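Local coordinates for Dot/Icm T4SS effector (Legionella pneumophila subsp. pneumophila, PDB 4HFV), which is of unknown molecular function but is a putative effector of the Dot/Icm type IV secretion system, possibly connected with metaeffector activity during intracellular infection, at residues 128-133 against 166-171; 136-141 against 146-151. All coordinates share one frame; numbering follows the deposited sequence. Where two conformers were deposited one is given.

Contact 1: 128-133 against 166-171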
loop_
_atom_site.group_PDB
_atom_site.type_symbol
_atom_site.label_atom_id
_atom_site.label_comp_id
_atom_site.label_asym_id
_atom_site.label_seq_id
_atom_site.Cartn_x
_atom_site.Cartn_y
_atom_site.Cartn_z
ATOM N N SER A 128 -1.828 2.309 -8.827
ATOM C CA SER A 128 -2.295 1.168 -8.068
ATOM C C SER A 128 -2.953 0.146 -9.009
ATOM O O SER A 128 -2.679 -1.065 -8.942
ATOM C CB SER A 128 -3.234 1.630 -6.944
ATOM O OG SER A 128 -3.715 0.541 -6.203
ATOM N N ALA A 129 -3.806 0.637 -9.915
ATOM C CA ALA A 129 -4.511 -0.246 -10.839
ATOM C C ALA A 129 -3.500 -0.933 -11.744
ATOM O O ALA A 129 -3.623 -2.128 -12.015
ATOM C CB ALA A 129 -5.588 0.518 -11.678
ATOM N N LEU A 130 -2.483 -0.189 -12.183
ATOM C CA LEU A 130 -1.444 -0.763 -13.007
ATOM C C LEU A 130 -0.640 -1.823 -12.257
ATOM O O LEU A 130 -0.412 -2.935 -12.768
ATOM C CB LEU A 130 -0.511 0.333 -13.508
ATOM C CG LEU A 130 0.633 -0.064 -14.438
ATOM C CD1 LEU A 130 0.139 -0.832 -15.639
ATOM C CD2 LEU A 130 1.365 1.233 -14.931
ATOM N N GLU A 131 -0.155 -1.474 -11.069
ATOM C CA GLU A 131 0.521 -2.473 -10.231
ATOM C C GLU A 131 -0.313 -3.746 -10.000
ATOM O O GLU A 131 0.213 -4.853 -10.137
ATOM C CB GLU A 131 0.943 -1.879 -8.906
ATOM C CG GLU A 131 1.781 -2.830 -8.066
ATOM C CD GLU A 131 1.563 -2.635 -6.613
ATOM O OE1 GLU A 131 1.391 -1.458 -6.211
ATOM O OE2 GLU A 131 1.575 -3.644 -5.878
ATOM N N LYS A 132 -1.600 -3.614 -9.688
ATOM C CA LYS A 132 -2.453 -4.796 -9.494
ATOM C C LYS A 132 -2.498 -5.638 -10.771
ATOM O O LYS A 132 -2.370 -6.895 -10.764
ATOM C CB LYS A 132 -3.883 -4.381 -9.106
ATOM C CG LYS A 132 -4.163 -4.302 -7.620
ATOM C CD LYS A 132 -5.613 -3.855 -7.367
ATOM C CE LYS A 132 -5.701 -2.441 -6.752
ATOM N NZ LYS A 132 -5.326 -2.413 -5.302
ATOM N N PHE A 133 -2.722 -4.951 -11.888
ATOM C CA PHE A 133 -2.791 -5.605 -13.159
ATOM C C PHE A 133 -1.537 -6.420 -13.421
ATOM O O PHE A 133 -1.629 -7.612 -13.755
ATOM C CB PHE A 133 -3.003 -4.550 -14.275
ATOM C CG PHE A 133 -2.765 -5.064 -15.633
ATOM C CD1 PHE A 133 -3.776 -5.722 -16.339
ATOM C CD2 PHE A 133 -1.531 -4.862 -16.241
ATOM C CE1 PHE A 133 -3.529 -6.180 -17.634
ATOM C CE2 PHE A 133 -1.284 -5.321 -17.519
ATOM C CZ PHE A 133 -2.275 -5.963 -18.212
ATOM N N LEU A 166 7.499 -3.146 -7.974
ATOM C CA LEU A 166 8.086 -2.464 -6.823
ATOM C C LEU A 166 8.077 -0.953 -6.991
ATOM O O LEU A 166 7.699 -0.221 -6.077
ATOM C CB LEU A 166 9.534 -2.929 -6.607
ATOM C CG LEU A 166 9.661 -4.420 -6.229
ATOM C CD1 LEU A 166 11.052 -4.908 -6.434
ATOM C CD2 LEU A 166 9.214 -4.666 -4.784
ATOM N N GLU A 167 8.468 -0.486 -8.177
ATOM C CA GLU A 167 8.515 0.946 -8.415
ATOM C C GLU A 167 7.102 1.549 -8.317
ATOM O O GLU A 167 6.903 2.564 -7.663
ATOM C CB GLU A 167 9.134 1.252 -9.771
ATOM C CG GLU A 167 8.968 2.722 -10.204
ATOM C CD GLU A 167 9.748 3.703 -9.374
ATOM O OE1 GLU A 167 10.860 3.355 -8.904
ATOM O OE2 GLU A 167 9.239 4.830 -9.184
ATOM N N LEU A 168 6.128 0.911 -8.958
ATOM C CA LEU A 168 4.753 1.380 -8.939
ATOM C C LEU A 168 4.230 1.388 -7.503
ATOM O O LEU A 168 3.543 2.323 -7.059
ATOM C CB LEU A 168 3.876 0.510 -9.845
ATOM C CG LEU A 168 4.101 0.786 -11.367
ATOM C CD1 LEU A 168 3.438 -0.277 -12.170
ATOM C CD2 LEU A 168 3.511 2.141 -11.722
ATOM N N SER A 169 4.591 0.351 -6.768
ATOM C CA SER A 169 4.218 0.281 -5.377
ATOM C C SER A 169 4.866 1.411 -4.574
ATOM O O SER A 169 4.216 2.053 -3.748
ATOM C CB SER A 169 4.593 -1.102 -4.842
ATOM O OG SER A 169 4.640 -1.078 -3.472
ATOM N N ASP A 170 6.122 1.727 -4.867
ATOM C CA ASP A 170 6.747 2.830 -4.171
ATOM C C ASP A 170 6.046 4.153 -4.464
ATOM O O ASP A 170 5.859 4.981 -3.564
ATOM C CB ASP A 170 8.219 2.968 -4.538
ATOM C CG ASP A 170 9.059 1.811 -4.070
ATOM O OD1 ASP A 170 8.627 1.091 -3.147
ATOM O OD2 ASP A 170 10.179 1.653 -4.607
ATOM N N ARG A 171 5.692 4.397 -5.727
ATOM C CA ARG A 171 5.067 5.667 -6.057
ATOM C C ARG A 171 3.705 5.817 -5.401
ATOM O O ARG A 171 3.363 6.888 -4.882
ATOM C CB ARG A 171 4.947 5.824 -7.578
ATOM C CG ARG A 171 6.269 5.858 -8.269
ATOM C CD ARG A 171 6.068 6.009 -9.812
ATOM N NE ARG A 171 7.363 6.069 -10.481
ATOM C CZ ARG A 171 7.632 6.799 -11.548
ATOM N NH1 ARG A 171 6.692 7.570 -12.086
ATOM N NH2 ARG A 171 8.850 6.767 -12.060
HETATM O O HOH W 1 1.524 -1.318 -3.677
#
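With chi1 at -75°, L168 sets CG anti to its carbonyl carbon and carries its methyls toward L130, whereas E131 (chi1 -174°) swings CG opposite its own backbone N and, bending again at chi2, lays its carboxylate beside S169. The leucine pair makes the apolar half of the contact. L168 CD1 lies 3.6 Å from L130 CG and 3.8 Å from L130 CD2, and the two side chains cross at about a right angle, so one methyl of L168 rests against the branch point of L130. Next to them, E131 CB and L168 CB meet at 3.9 Å, which joins the leucines to the polar half.

There, E131 OE1 approaches the backbone of S169, 3.4 Å from CA, but reaches the hydroxyl through water. Water 1 donates to E131 OE1 at 2.5 Å and lies 3.1 Å from S169 OG, a hydrogen bond whose direction is not settled. The other carboxylate oxygen, OE2, forms a salt bridge with R135 one turn on, which would tend to favour the ionised glutamate. S169 OG also makes a weak hydrogen bond to a succinate, probably from the crystallisation liquor, and H173 of the second subunit packs on S169.

The axes of the two short segments approach to 9.0 Å, with N-to-C directions 152° apart, so helices 120-136 and 161-188 form a near-antiparallel pair: leucines on its buried side, joined by Y127 and L134, and a water-bridged polar side that includes S169 of the succinate site, whose other residues in this chain are H173 and R176.

Contact 2: 136-141 against 146-151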
loop_
_atom_site.group_PDB
_atom_site.type_symbol
_atom_site.label_atom_id
_atom_site.label_comp_id
_atom_site.label_asym_id
_atom_site.label_seq_id
_atom_site.Cartn_x
_atom_site.Cartn_y
_atom_site.Cartn_z
ATOM N N SER A 136 -1.311 -9.486 -11.354
ATOM C CA SER A 136 -2.282 -10.485 -11.801
ATOM C C SER A 136 -1.724 -11.317 -12.959
ATOM O O SER A 136 -2.218 -12.402 -13.218
ATOM C CB SER A 136 -3.623 -9.835 -12.174
ATOM O OG SER A 136 -3.591 -9.328 -13.514
ATOM N N HIS A 137 -0.670 -10.805 -13.614
ATOM C CA HIS A 137 -0.041 -11.474 -14.743
ATOM C C HIS A 137 1.380 -11.894 -14.416
ATOM O O HIS A 137 2.095 -12.291 -15.304
ATOM C CB HIS A 137 -0.047 -10.596 -16.004
ATOM C CG HIS A 137 -1.416 -10.372 -16.554
ATOM N ND1 HIS A 137 -2.161 -11.388 -17.108
ATOM C CD2 HIS A 137 -2.214 -9.274 -16.553
ATOM C CE1 HIS A 137 -3.351 -10.922 -17.447
ATOM N NE2 HIS A 137 -3.411 -9.641 -17.112
ATOM N N VAL A 138 1.756 -11.860 -13.136
ATOM C CA VAL A 138 3.035 -12.403 -12.712
ATOM C C VAL A 138 2.868 -13.538 -11.668
ATOM O O VAL A 138 3.534 -14.561 -11.735
ATOM C CB VAL A 138 3.930 -11.282 -12.142
ATOM C CG1 VAL A 138 5.252 -11.851 -11.624
ATOM C CG2 VAL A 138 4.194 -10.200 -13.230
ATOM N N TYR A 139 1.985 -13.345 -10.701
ATOM C CA TYR A 139 1.825 -14.291 -9.585
ATOM C C TYR A 139 0.489 -15.029 -9.605
ATOM O O TYR A 139 -0.537 -14.480 -9.962
ATOM C CB TYR A 139 1.923 -13.545 -8.275
ATOM C CG TYR A 139 3.158 -12.677 -8.169
ATOM C CD1 TYR A 139 4.419 -13.244 -8.121
ATOM C CD2 TYR A 139 3.055 -11.288 -8.109
ATOM C CE1 TYR A 139 5.536 -12.465 -7.987
ATOM C CE2 TYR A 139 4.163 -10.504 -7.996
ATOM C CZ TYR A 139 5.401 -11.096 -7.923
ATOM O OH TYR A 139 6.509 -10.315 -7.839
ATOM N N LYS A 140 0.513 -16.281 -9.169
ATOM C CA LYS A 140 -0.723 -17.009 -8.874
ATOM C C LYS A 140 -1.589 -16.192 -7.919
ATOM O O LYS A 140 -1.114 -15.720 -6.890
ATOM C CB LYS A 140 -0.382 -18.379 -8.299
ATOM C CG LYS A 140 0.494 -19.191 -9.278
ATOM C CD LYS A 140 0.965 -20.537 -8.677
ATOM C CE LYS A 140 1.715 -21.365 -9.723
ATOM N NZ LYS A 140 2.264 -22.639 -9.189
ATOM N N ASN A 141 -2.849 -15.996 -8.295
ATOM C CA ASN A 141 -3.782 -15.136 -7.542
ATOM C C ASN A 141 -3.269 -13.741 -7.209
ATOM O O ASN A 141 -3.656 -13.170 -6.189
ATOM C CB ASN A 141 -4.255 -15.819 -6.261
ATOM C CG ASN A 141 -5.577 -15.242 -5.757
ATOM O OD1 ASN A 141 -6.332 -14.608 -6.521
ATOM N ND2 ASN A 141 -5.867 -15.459 -4.487
ATOM N N LYS A 146 2.204 -16.911 -3.240
ATOM C CA LYS A 146 1.768 -18.165 -3.842
ATOM C C LYS A 146 2.637 -18.535 -5.046
ATOM O O LYS A 146 2.374 -19.533 -5.720
ATOM C CB LYS A 146 0.298 -18.083 -4.280
ATOM C CG LYS A 146 -0.694 -17.627 -3.240
ATOM C CD LYS A 146 -1.199 -18.795 -2.400
ATOM C CE LYS A 146 -2.422 -18.404 -1.544
ATOM N NZ LYS A 146 -3.564 -17.845 -2.357
ATOM N N GLY A 147 3.644 -17.716 -5.347
ATOM C CA GLY A 147 4.569 -18.009 -6.418
ATOM C C GLY A 147 4.227 -17.405 -7.774
ATOM O O GLY A 147 3.195 -16.741 -7.968
ATOM N N TYR A 148 5.117 -17.661 -8.722
ATOM C CA TYR A 148 4.962 -17.201 -10.094
ATOM C C TYR A 148 4.093 -18.103 -10.952
ATOM O O TYR A 148 4.157 -19.330 -10.860
ATOM C CB TYR A 148 6.320 -17.131 -10.757
ATOM C CG TYR A 148 7.177 -15.975 -10.341
ATOM C CD1 TYR A 148 7.549 -15.800 -9.033
ATOM C CD2 TYR A 148 7.653 -15.071 -11.286
ATOM C CE1 TYR A 148 8.364 -14.743 -8.657
ATOM C CE2 TYR A 148 8.466 -14.040 -10.934
ATOM C CZ TYR A 148 8.808 -13.854 -9.631
ATOM O OH TYR A 148 9.614 -12.795 -9.283
ATOM N N LEU A 149 3.304 -17.474 -11.820
ATOM C CA LEU A 149 2.625 -18.172 -12.927
ATOM C C LEU A 149 3.654 -18.871 -13.801
ATOM O O LEU A 149 4.728 -18.336 -14.019
ATOM C CB LEU A 149 1.832 -17.171 -13.782
ATOM C CG LEU A 149 0.774 -16.343 -13.037
ATOM C CD1 LEU A 149 0.241 -15.212 -13.913
ATOM C CD2 LEU A 149 -0.361 -17.224 -12.569
ATOM N N ASP A 150 3.341 -20.071 -14.293
ATOM C CA ASP A 150 4.232 -20.792 -15.216
ATOM C C ASP A 150 4.439 -19.980 -16.508
ATOM O O ASP A 150 5.534 -19.926 -17.066
ATOM C CB ASP A 150 3.660 -22.192 -15.576
ATOM C CG ASP A 150 4.169 -23.306 -14.660
ATOM O OD1 ASP A 150 5.154 -23.066 -13.919
ATOM O OD2 ASP A 150 3.594 -24.430 -14.697
ATOM N N LYS A 151 3.370 -19.367 -16.990
ATOM C CA LYS A 151 3.450 -18.531 -18.175
ATOM C C LYS A 151 3.582 -17.072 -17.762
ATOM O O LYS A 151 2.729 -16.557 -17.061
ATOM C CB LYS A 151 2.223 -18.741 -19.064
ATOM C CG LYS A 151 2.293 -20.039 -19.853
ATOM C CD LYS A 151 1.056 -20.298 -20.700
ATOM C CE LYS A 151 1.129 -21.682 -21.357
ATOM N NZ LYS A 151 2.235 -21.766 -22.351
HETATM O O HOH W 2 8.831 -11.542 -7.151
#
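K140, L149 and Y148 are the three residues with the most surface buried here, together about half of it, and they gather round a single antiparallel bridge, Y139 with Y148. This is a non-hydrogen-bonded pair: the bonds flank it, L149 N to V138 O at 2.9 Å (N-H...O 160°) and K140 N to G147 O at 3.0 Å, more bent at 145°. V138 O has a further donor in Q152 NE2.

L149 turns back over the opposite chain with its fork astride it. CD1 lies 3.5 Å from H137 C and CD2 3.6 Å from K140 N, so the two methyls touch backbone three residues apart, with V138 and Y139 between. K140 slides past it in the other direction. Extended beyond CG, its aliphatic chain runs along the main chain of 146-148, with CD 3.4 Å from K146 O and CE the same 3.4 Å from Y148 O; here the lysine side chain meets the other segment mainly through methylenes beside carbonyl oxygens.

Y148 offers a ring face to the edge of Y139, a T-shaped pair with planes at 80°. Y139 CE1 comes 3.7 Å from Y148 CE1, over that face toward its rim, and V138 CG1 covers a face of the Y139 ring. The two tyrosine side chains point the same way, and water 2 bridges their hydroxyls, 2.7 Å from Y139 OH and hydrogen-bonded to Y148 OH as well.

Both segments belong to the loop joining helix 120-136 to helix 161-188. V138 packs on V161 and I165, and both tyrosines on V162, of the latter helix; from the second subunit, I180 packs on Y139, R184 on Y148, and H187 stacks on the Y148 ring.

Contact 1 lies closer to the centre of the chain and is partly buried; contact 2 is a surface contact further out, about 16 Å away between centres. Both concern the same pair of helices: contact 1 packs helix 120-136 directly on helix 161-188, while contact 2 ties together two parts of the loop between them. Contact 1 buries 206 Å² mainly through side chains, aided by a water, whereas contact 2 buries 525 Å², combining backbone hydrogen bonds with aromatic and aliphatic packing. Water joins a carboxylate to a serine in the first and two phenols in the second. Each also meets the second subunit, contact 1 beside the succinate site.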